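Local coordinates for 3-hexulose-6-phosphate synthase (Mycobacterium gastri, PDB 3AJX), which is a TIM-barrel enzyme of the orotidine 5'-phosphate decarboxylase / HUMPS family and carries a bound magnesium ion, at residues 34-39 with 58-63; 68-73 with 79-84; 14-19 with 44-49. The protein carries 1 engineered substitution. All coordinates share one frame; numbering follows the deposited sequence.

Contact 1. Residues 34-39 with 58-63; sequences PLIKAE and ADMKTM. Engineered in segment 34-39: K37 (natural residue Glu). With MG (magnesium ion), chain F.
This is a buried, apolar packing of a helix on a strand of the TIM barrel, in which I36 of helix 33-39 lies over A58, D59 and M60 near the end of strand 55-62. The short segments run at right angles, their axes 8.1 Å apart at closest approach, and I36 alone of the helix segment reaches the strand closely. I36 suits the place: with CG1 beside the backbone N and chi2 extended (174°), its CD1 reaches the strand backbone, 3.7 Å from D59 N, and also meets the methyl of A58, which is small enough to let it in. M60 starts in the direction away from the helix, but bends at chi2 and chi3 bring its SD back to I36, the two side chains crossing at about a right angle. The engineered K37 does not touch the strand segment; its NZ makes a salt bridge with E69 OE1 and a hydrogen bond with M60 O, both of the second subunit. By packing on the backbone at D59, the helix adjoins the metal site, which E30 also serves. The carboxylate of D59 is fixed at both oxygens: OD1 is hydrogen-bonded to the hydroxyl OG1 of T82, while OD2 binds the magnesium ion at 2.1 Å and lies 2.8 Å from K61 NZ in a salt bridge.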
loop_
_atom_site.group_PDB
_atom_site.type_symbol
_atom_site.label_atom_id
_atom_site.label_comp_id
_atom_site.label_asym_id
_atom_site.label_seq_id
_atom_site.Cartn_x
_atom_site.Cartn_y
_atom_site.Cartn_z
ATOM N N PRO A 34 -0.732 8.354 1.319
ATOM C CA PRO A 34 -0.959 8.697 2.728
ATOM C C PRO A 34 -2.315 9.374 2.946
ATOM O O PRO A 34 -2.939 9.209 3.992
ATOM C CB PRO A 34 0.222 9.612 3.057
ATOM C CG PRO A 34 0.531 10.255 1.738
ATOM C CD PRO A 34 0.414 9.101 0.771
ATOM N N LEU A 35 -2.767 10.130 1.950
ATOM C CA LEU A 35 -4.052 10.821 2.032
ATOM C C LEU A 35 -5.209 9.825 2.064
ATOM O O LEU A 35 -6.160 9.973 2.838
ATOM C CB LEU A 35 -4.220 11.761 0.836
ATOM C CG LEU A 35 -5.532 12.547 0.744
ATOM C CD1 LEU A 35 -5.719 13.385 2.004
ATOM C CD2 LEU A 35 -5.512 13.450 -0.486
ATOM N N ILE A 36 -5.129 8.810 1.213
ATOM C CA ILE A 36 -6.163 7.788 1.165
ATOM C C ILE A 36 -6.163 6.977 2.461
ATOM O O ILE A 36 -7.217 6.673 3.006
ATOM C CB ILE A 36 -5.956 6.855 -0.045
ATOM C CG1 ILE A 36 -6.202 7.646 -1.338
ATOM C CG2 ILE A 36 -6.892 5.646 0.049
ATOM C CD1 ILE A 36 -5.890 6.882 -2.602
ATOM N N LYS A 37 -4.986 6.635 2.968
ATOM C CA LYS A 37 -4.929 5.862 4.205
ATOM C C LYS A 37 -5.405 6.698 5.389
ATOM O O LYS A 37 -5.910 6.167 6.377
ATOM C CB LYS A 37 -3.506 5.350 4.450
ATOM C CG LYS A 37 -3.067 4.313 3.427
ATOM C CD LYS A 37 -1.651 3.816 3.665
ATOM C CE LYS A 37 -1.257 2.835 2.568
ATOM N NZ LYS A 37 0.150 2.367 2.683
ATOM N N ALA A 38 -5.263 8.013 5.272
ATOM C CA ALA A 38 -5.672 8.908 6.343
ATOM C C ALA A 38 -7.182 9.110 6.401
ATOM O O ALA A 38 -7.792 8.993 7.469
ATOM C CB ALA A 38 -4.979 10.260 6.175
ATOM N N GLU A 39 -7.776 9.392 5.245
ATOM C CA GLU A 39 -9.207 9.681 5.141
ATOM C C GLU A 39 -10.109 8.581 4.593
ATOM O O GLU A 39 -11.324 8.620 4.797
ATOM C CB GLU A 39 -9.394 10.933 4.277
ATOM C CG GLU A 39 -8.706 12.167 4.824
ATOM C CD GLU A 39 -9.540 12.886 5.869
ATOM O OE1 GLU A 39 -10.327 12.217 6.574
ATOM O OE2 GLU A 39 -9.397 14.117 5.992
ATOM N N ALA A 58 -6.256 7.805 -8.039
ATOM C CA ALA A 58 -6.208 7.303 -6.662
ATOM C C ALA A 58 -4.955 6.447 -6.505
ATOM O O ALA A 58 -4.870 5.359 -7.080
ATOM C CB ALA A 58 -7.464 6.479 -6.351
ATOM N N ASP A 59 -3.987 6.947 -5.739
ATOM C CA ASP A 59 -2.722 6.243 -5.532
ATOM C C ASP A 59 -2.851 5.163 -4.463
ATOM O O ASP A 59 -2.284 5.269 -3.369
ATOM C CB ASP A 59 -1.629 7.241 -5.131
ATOM C CG ASP A 59 -0.235 6.753 -5.482
ATOM O OD1 ASP A 59 -0.087 5.571 -5.854
ATOM O OD2 ASP A 59 0.717 7.556 -5.382
ATOM N N MET A 60 -3.595 4.114 -4.793
ATOM C CA MET A 60 -3.826 3.001 -3.878
ATOM C C MET A 60 -2.565 2.186 -3.600
ATOM O O MET A 60 -2.386 1.670 -2.497
ATOM C CB MET A 60 -4.896 2.070 -4.461
ATOM C CG MET A 60 -6.259 2.701 -4.677
ATOM S SD MET A 60 -7.135 3.028 -3.130
ATOM C CE MET A 60 -7.887 1.419 -2.793
ATOM N N LYS A 61 -1.692 2.089 -4.602
ATOM C CA LYS A 61 -0.468 1.296 -4.495
ATOM C C LYS A 61 -0.837 -0.110 -4.030
ATOM O O LYS A 61 -0.208 -0.680 -3.138
ATOM C CB LYS A 61 0.537 1.933 -3.526
ATOM C CG LYS A 61 1.326 3.090 -4.130
ATOM C CD LYS A 61 2.469 3.515 -3.219
ATOM C CE LYS A 61 3.282 4.648 -3.827
ATOM N NZ LYS A 61 2.465 5.879 -4.020
ATOM N N THR A 62 -1.869 -0.659 -4.659
ATOM C CA THR A 62 -2.352 -1.993 -4.334
ATOM C C THR A 62 -1.275 -3.069 -4.439
ATOM O O THR A 62 -0.523 -3.123 -5.413
ATOM C CB THR A 62 -3.521 -2.359 -5.244
ATOM O OG1 THR A 62 -4.562 -1.392 -5.063
ATOM C CG2 THR A 62 -4.051 -3.751 -4.916
ATOM N N MET A 63 -1.213 -3.933 -3.430
ATOM C CA MET A 63 -0.229 -5.006 -3.411
ATOM C C MET A 63 -0.898 -6.377 -3.469
ATOM O O MET A 63 -0.268 -7.368 -3.827
ATOM C CB MET A 63 0.626 -4.900 -2.150
ATOM C CG MET A 63 1.763 -5.904 -2.062
ATOM S SD MET A 63 2.977 -5.725 -3.386
ATOM C CE MET A 63 3.740 -7.351 -3.345
HETATM MG MG MG F . 2.172 8.742 -6.310
HETATM O O HOH W 1 3.793 7.688 -5.696
HETATM O O HOH W 2 2.490 9.768 -7.485
HETATM O O HOH W 3 2.046 7.094 -7.684
#

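Contact 2. Residues 68-73 with 79-84; sequences LEADIA and DLVTVL
V81 lays its two methyl groups against two alanines of helix 66-75, one methyl to each. CG1 meets the CB of A73 at 3.6 Å, and CG2 meets the CB of A70 at 4.0 Å. The fork of the valine therefore straddles positions about one helical turn apart on the same helix face. Its torsion sets the pairing: at chi1 -60° CG1 stands beside the backbone N and CG2 between that N and the carbonyl carbon, a rotation that turns CG1 to A73 and CG2 to A70. Residue types fit the task. A beta-branched valine is at home in an extended strand and fills the layer between sheet and helix, whereas alanine keeps the helix surface flat and allows a close approach, with the CA atoms of A70 and V81 only 6.3 Å apart. No hydrogen bond crosses between the segments; the contact is wholly apolar and all three residues are buried. V81 also touches V106 of strand 105-109, and A70 packs on A95 and A98 of helix 89-102, so the interior continues into the next unit. Strand 55-62, helix 66-75 and strand 80-84 together form the beta-alpha-beta crossover from which TIM barrels are built, with the helix lying outside its two parallel strands.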
loop_
_atom_site.group_PDB
_atom_site.type_symbol
_atom_site.label_atom_id
_atom_site.label_comp_id
_atom_site.label_asym_id
_atom_site.label_seq_id
_atom_site.Cartn_x
_atom_site.Cartn_y
_atom_site.Cartn_z
ATOM N N LEU A 68 -10.434 -6.152 -6.156
ATOM C CA LEU A 68 -11.199 -5.505 -5.096
ATOM C C LEU A 68 -10.785 -4.059 -4.836
ATOM O O LEU A 68 -11.629 -3.164 -4.829
ATOM C CB LEU A 68 -11.090 -6.302 -3.794
ATOM C CG LEU A 68 -11.817 -5.692 -2.587
ATOM C CD1 LEU A 68 -13.311 -5.548 -2.887
ATOM C CD2 LEU A 68 -11.601 -6.574 -1.369
ATOM N N GLU A 69 -9.492 -3.824 -4.620
ATOM C CA GLU A 69 -9.028 -2.467 -4.356
ATOM C C GLU A 69 -9.281 -1.533 -5.531
ATOM O O GLU A 69 -9.640 -0.371 -5.343
ATOM C CB GLU A 69 -7.538 -2.458 -3.979
ATOM C CG GLU A 69 -7.269 -3.035 -2.595
ATOM C CD GLU A 69 -5.984 -2.522 -1.969
ATOM O OE1 GLU A 69 -5.386 -1.564 -2.507
ATOM O OE2 GLU A 69 -5.581 -3.071 -0.921
ATOM N N ALA A 70 -9.107 -2.033 -6.746
ATOM C CA ALA A 70 -9.345 -1.203 -7.915
ATOM C C ALA A 70 -10.834 -0.871 -7.981
ATOM O O ALA A 70 -11.218 0.284 -8.163
ATOM C CB ALA A 70 -8.917 -1.936 -9.178
ATOM N N ASP A 71 -11.670 -1.889 -7.809
ATOM C CA ASP A 71 -13.108 -1.690 -7.880
ATOM C C ASP A 71 -13.648 -0.662 -6.892
ATOM O O ASP A 71 -14.412 0.225 -7.276
ATOM C CB ASP A 71 -13.841 -3.014 -7.674
ATOM C CG ASP A 71 -15.210 -3.021 -8.322
ATOM O OD1 ASP A 71 -15.282 -2.815 -9.552
ATOM O OD2 ASP A 71 -16.211 -3.229 -7.609
ATOM N N ILE A 72 -13.264 -0.763 -5.626
ATOM C CA ILE A 72 -13.789 0.188 -4.654
ATOM C C ILE A 72 -13.307 1.613 -4.917
ATOM O O ILE A 72 -14.041 2.574 -4.674
ATOM C CB ILE A 72 -13.478 -0.249 -3.192
ATOM C CG1 ILE A 72 -11.968 -0.257 -2.929
ATOM C CG2 ILE A 72 -14.093 -1.625 -2.934
ATOM C CD1 ILE A 72 -11.606 -0.674 -1.504
ATOM N N ALA A 73 -12.089 1.757 -5.436
ATOM C CA ALA A 73 -11.557 3.084 -5.742
ATOM C C ALA A 73 -12.286 3.669 -6.957
ATOM O O ALA A 73 -12.631 4.855 -6.976
ATOM C CB ALA A 73 -10.053 2.998 -6.009
ATOM N N ASP A 79 -10.680 7.700 -11.623
ATOM C CA ASP A 79 -10.650 7.424 -13.053
ATOM C C ASP A 79 -9.454 6.523 -13.321
ATOM O O ASP A 79 -9.441 5.752 -14.277
ATOM C CB ASP A 79 -10.501 8.722 -13.843
ATOM C CG ASP A 79 -11.696 9.636 -13.681
ATOM O OD1 ASP A 79 -11.525 10.749 -13.138
ATOM O OD2 ASP A 79 -12.805 9.227 -14.095
ATOM N N LEU A 80 -8.451 6.637 -12.457
ATOM C CA LEU A 80 -7.232 5.844 -12.559
ATOM C C LEU A 80 -6.831 5.386 -11.163
ATOM O O LEU A 80 -7.018 6.113 -10.188
ATOM C CB LEU A 80 -6.094 6.684 -13.150
ATOM C CG LEU A 80 -6.241 7.199 -14.587
ATOM C CD1 LEU A 80 -5.137 8.213 -14.878
ATOM C CD2 LEU A 80 -6.186 6.035 -15.559
ATOM N N VAL A 81 -6.280 4.179 -11.072
ATOM C CA VAL A 81 -5.836 3.635 -9.797
ATOM C C VAL A 81 -4.466 3.004 -9.991
ATOM O O VAL A 81 -4.163 2.494 -11.069
ATOM C CB VAL A 81 -6.802 2.550 -9.270
ATOM C CG1 VAL A 81 -8.191 3.135 -9.082
ATOM C CG2 VAL A 81 -6.837 1.375 -10.227
ATOM N N THR A 82 -3.637 3.054 -8.954
ATOM C CA THR A 82 -2.311 2.461 -9.042
ATOM C C THR A 82 -2.230 1.116 -8.355
ATOM O O THR A 82 -2.863 0.885 -7.322
ATOM C CB THR A 82 -1.206 3.351 -8.418
ATOM O OG1 THR A 82 -1.511 3.633 -7.048
ATOM C CG2 THR A 82 -1.068 4.637 -9.186
ATOM N N VAL A 83 -1.442 0.232 -8.958
ATOM C CA VAL A 83 -1.171 -1.098 -8.438
ATOM C C VAL A 83 0.348 -1.155 -8.503
ATOM O O VAL A 83 0.940 -0.657 -9.461
ATOM C CB VAL A 83 -1.747 -2.204 -9.343
ATOM C CG1 VAL A 83 -1.363 -3.581 -8.798
ATOM C CG2 VAL A 83 -3.252 -2.067 -9.434
ATOM N N LEU A 84 0.982 -1.730 -7.488
ATOM C CA LEU A 84 2.441 -1.820 -7.468
ATOM C C LEU A 84 2.978 -2.824 -8.481
ATOM O O LEU A 84 2.416 -3.902 -8.660
ATOM C CB LEU A 84 2.935 -2.221 -6.076
ATOM C CG LEU A 84 2.731 -1.196 -4.964
ATOM C CD1 LEU A 84 3.225 -1.765 -3.634
ATOM C CD2 LEU A 84 3.485 0.082 -5.315
#

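Contact 3. Residues 14-19 with 44-49; sequences AALELA and ITAVKK
The ammonium NZ of K48 is gripped by three groups, the carboxylate of D79 in a salt bridge and the backbone oxygens of P52 and K54 in hydrogen bonds, while neighbouring A46 and V47 receive L16 from helix 12-22. The segments belong to two helices that lie side by side in the outer layer of the TIM barrel. K48 starts out away from the other helix. A long flexible lysine can reach this group of oxygens, and three partners should hold its charge firmly just before strand 80-84 begins.

The helix-to-helix contact itself carries no hydrogen bond and rests chiefly on one leucine branch. L16 sets out to one side of helix 42-50, but its end swings nearer: with CG beside the backbone N (chi1 -74°) and chi2 near 175°, CD2 comes over the backbone where A46 joins V47. Leucine suits a partly exposed border, since its reach covers the neighbouring helix. A15 and A19, a turn apart, also face that helix, and their small size is consistent with the 6.2 Å between the CA atoms of L16 and V47. V47 serves two layers, touching I29 and L31 of strand 28-31 as well as L16, whose CD2 lies 4.1 Å from V47 CG2. The same methyl also meets the CB of A46, and it comes closest at the backbone, with L16 CD2 3.8 Å from A46 O.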
loop_
_atom_site.group_PDB
_atom_site.type_symbol
_atom_site.label_atom_id
_atom_site.label_comp_id
_atom_site.label_asym_id
_atom_site.label_seq_id
_atom_site.Cartn_x
_atom_site.Cartn_y
_atom_site.Cartn_z
ATOM N N ALA A 14 -7.526 19.827 3.362
ATOM C CA ALA A 14 -6.294 20.307 2.738
ATOM C C ALA A 14 -6.240 19.943 1.259
ATOM O O ALA A 14 -5.816 20.748 0.427
ATOM C CB ALA A 14 -5.083 19.726 3.460
ATOM N N ALA A 15 -6.666 18.725 0.938
ATOM C CA ALA A 15 -6.661 18.251 -0.442
ATOM C C ALA A 15 -7.603 19.079 -1.311
ATOM O O ALA A 15 -7.252 19.463 -2.426
ATOM C CB ALA A 15 -7.054 16.774 -0.490
ATOM N N LEU A 16 -8.799 19.353 -0.800
ATOM C CA LEU A 16 -9.777 20.144 -1.539
ATOM C C LEU A 16 -9.295 21.577 -1.751
ATOM O O LEU A 16 -9.459 22.142 -2.833
ATOM C CB LEU A 16 -11.111 20.162 -0.796
ATOM C CG LEU A 16 -11.946 18.883 -0.839
ATOM C CD1 LEU A 16 -13.166 19.049 0.053
ATOM C CD2 LEU A 16 -12.368 18.590 -2.274
ATOM N N GLU A 17 -8.706 22.169 -0.717
ATOM C CA GLU A 17 -8.211 23.533 -0.834
ATOM C C GLU A 17 -7.106 23.608 -1.879
ATOM O O GLU A 17 -7.084 24.525 -2.699
ATOM C CB GLU A 17 -7.693 24.035 0.518
ATOM C CG GLU A 17 -7.038 25.410 0.443
ATOM C CD GLU A 17 -6.746 25.999 1.810
ATOM O OE1 GLU A 17 -6.058 27.043 1.874
ATOM O OE2 GLU A 17 -7.211 25.425 2.819
ATOM N N LEU A 18 -6.193 22.638 -1.857
ATOM C CA LEU A 18 -5.097 22.620 -2.819
ATOM C C LEU A 18 -5.619 22.398 -4.230
ATOM O O LEU A 18 -5.227 23.099 -5.162
ATOM C CB LEU A 18 -4.089 21.520 -2.473
ATOM C CG LEU A 18 -2.892 21.433 -3.424
ATOM C CD1 LEU A 18 -2.137 22.755 -3.418
ATOM C CD2 LEU A 18 -1.973 20.298 -3.008
ATOM N N ALA A 19 -6.505 21.418 -4.386
ATOM C CA ALA A 19 -7.068 21.117 -5.697
ATOM C C ALA A 19 -7.763 22.346 -6.276
ATOM O O ALA A 19 -7.713 22.585 -7.481
ATOM C CB ALA A 19 -8.053 19.954 -5.592
ATOM N N ILE A 44 -11.508 10.651 -2.264
ATOM C CA ILE A 44 -11.564 10.487 -3.713
ATOM C C ILE A 44 -12.896 11.030 -4.222
ATOM O O ILE A 44 -12.953 11.781 -5.196
ATOM C CB ILE A 44 -11.481 8.995 -4.118
ATOM C CG1 ILE A 44 -10.119 8.421 -3.733
ATOM C CG2 ILE A 44 -11.719 8.840 -5.623
ATOM C CD1 ILE A 44 -10.040 6.914 -3.901
ATOM N N THR A 45 -13.968 10.637 -3.547
ATOM C CA THR A 45 -15.308 11.056 -3.925
ATOM C C THR A 45 -15.478 12.565 -3.835
ATOM O O THR A 45 -16.071 13.183 -4.718
ATOM C CB THR A 45 -16.351 10.377 -3.030
ATOM O OG1 THR A 45 -16.126 8.961 -3.039
ATOM C CG2 THR A 45 -17.758 10.665 -3.536
ATOM N N ALA A 46 -14.942 13.152 -2.772
ATOM C CA ALA A 46 -15.043 14.594 -2.567
ATOM C C ALA A 46 -14.318 15.385 -3.650
ATOM O O ALA A 46 -14.839 16.376 -4.163
ATOM C CB ALA A 46 -14.490 14.959 -1.195
ATOM N N VAL A 47 -13.113 14.949 -3.998
ATOM C CA VAL A 47 -12.332 15.638 -5.014
ATOM C C VAL A 47 -12.953 15.510 -6.401
ATOM O O VAL A 47 -12.974 16.477 -7.165
ATOM C CB VAL A 47 -10.881 15.113 -5.051
ATOM C CG1 VAL A 47 -10.121 15.746 -6.212
ATOM C CG2 VAL A 47 -10.190 15.435 -3.737
ATOM N N LYS A 48 -13.465 14.326 -6.729
ATOM C CA LYS A 48 -14.081 14.124 -8.039
ATOM C C LYS A 48 -15.342 14.976 -8.149
ATOM O O LYS A 48 -15.642 15.524 -9.209
ATOM C CB LYS A 48 -14.429 12.646 -8.253
ATOM C CG LYS A 48 -15.005 12.330 -9.639
ATOM C CD LYS A 48 -14.006 12.639 -10.753
ATOM C CE LYS A 48 -14.570 12.313 -12.128
ATOM N NZ LYS A 48 -13.581 12.578 -13.213
ATOM N N LYS A 49 -16.072 15.094 -7.044
ATOM C CA LYS A 49 -17.298 15.886 -7.031
ATOM C C LYS A 49 -16.995 17.364 -7.268
ATOM O O LYS A 49 -17.734 18.053 -7.973
ATOM C CB LYS A 49 -18.027 15.719 -5.694
ATOM C CG LYS A 49 -19.360 16.453 -5.628
ATOM C CD LYS A 49 -19.988 16.357 -4.247
ATOM C CE LYS A 49 -21.272 17.171 -4.177
ATOM N NZ LYS A 49 -21.828 17.212 -2.798
#

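Overall arrangement
Contact 1 holds the magnesium ligand D59; contacts 1 and 2 lie on the same side of the chain's centre, and contact 3 lies farther from that centre, about 16 Å. Contacts 1 and 2, with centres 9 Å apart, share neighbouring strands 55-62 and 80-84: T82 reaches across to D59 as a second-shell support of the magnesium ligand, and T62 OG1 lies 2.7 Å from E69 OE1. Both also touch the second subunit. The side chain of V81 in contact 2 lies about 11 Å from the magnesium ion. Contact 3, whose segments alternate along the chain with those of contact 1, adjoins it where I44 CD1 meets A58 CB at 3.6 Å. Contacts 2 and 3 are 18 Å apart at their centres, yet the D79-K48 salt bridge joins them.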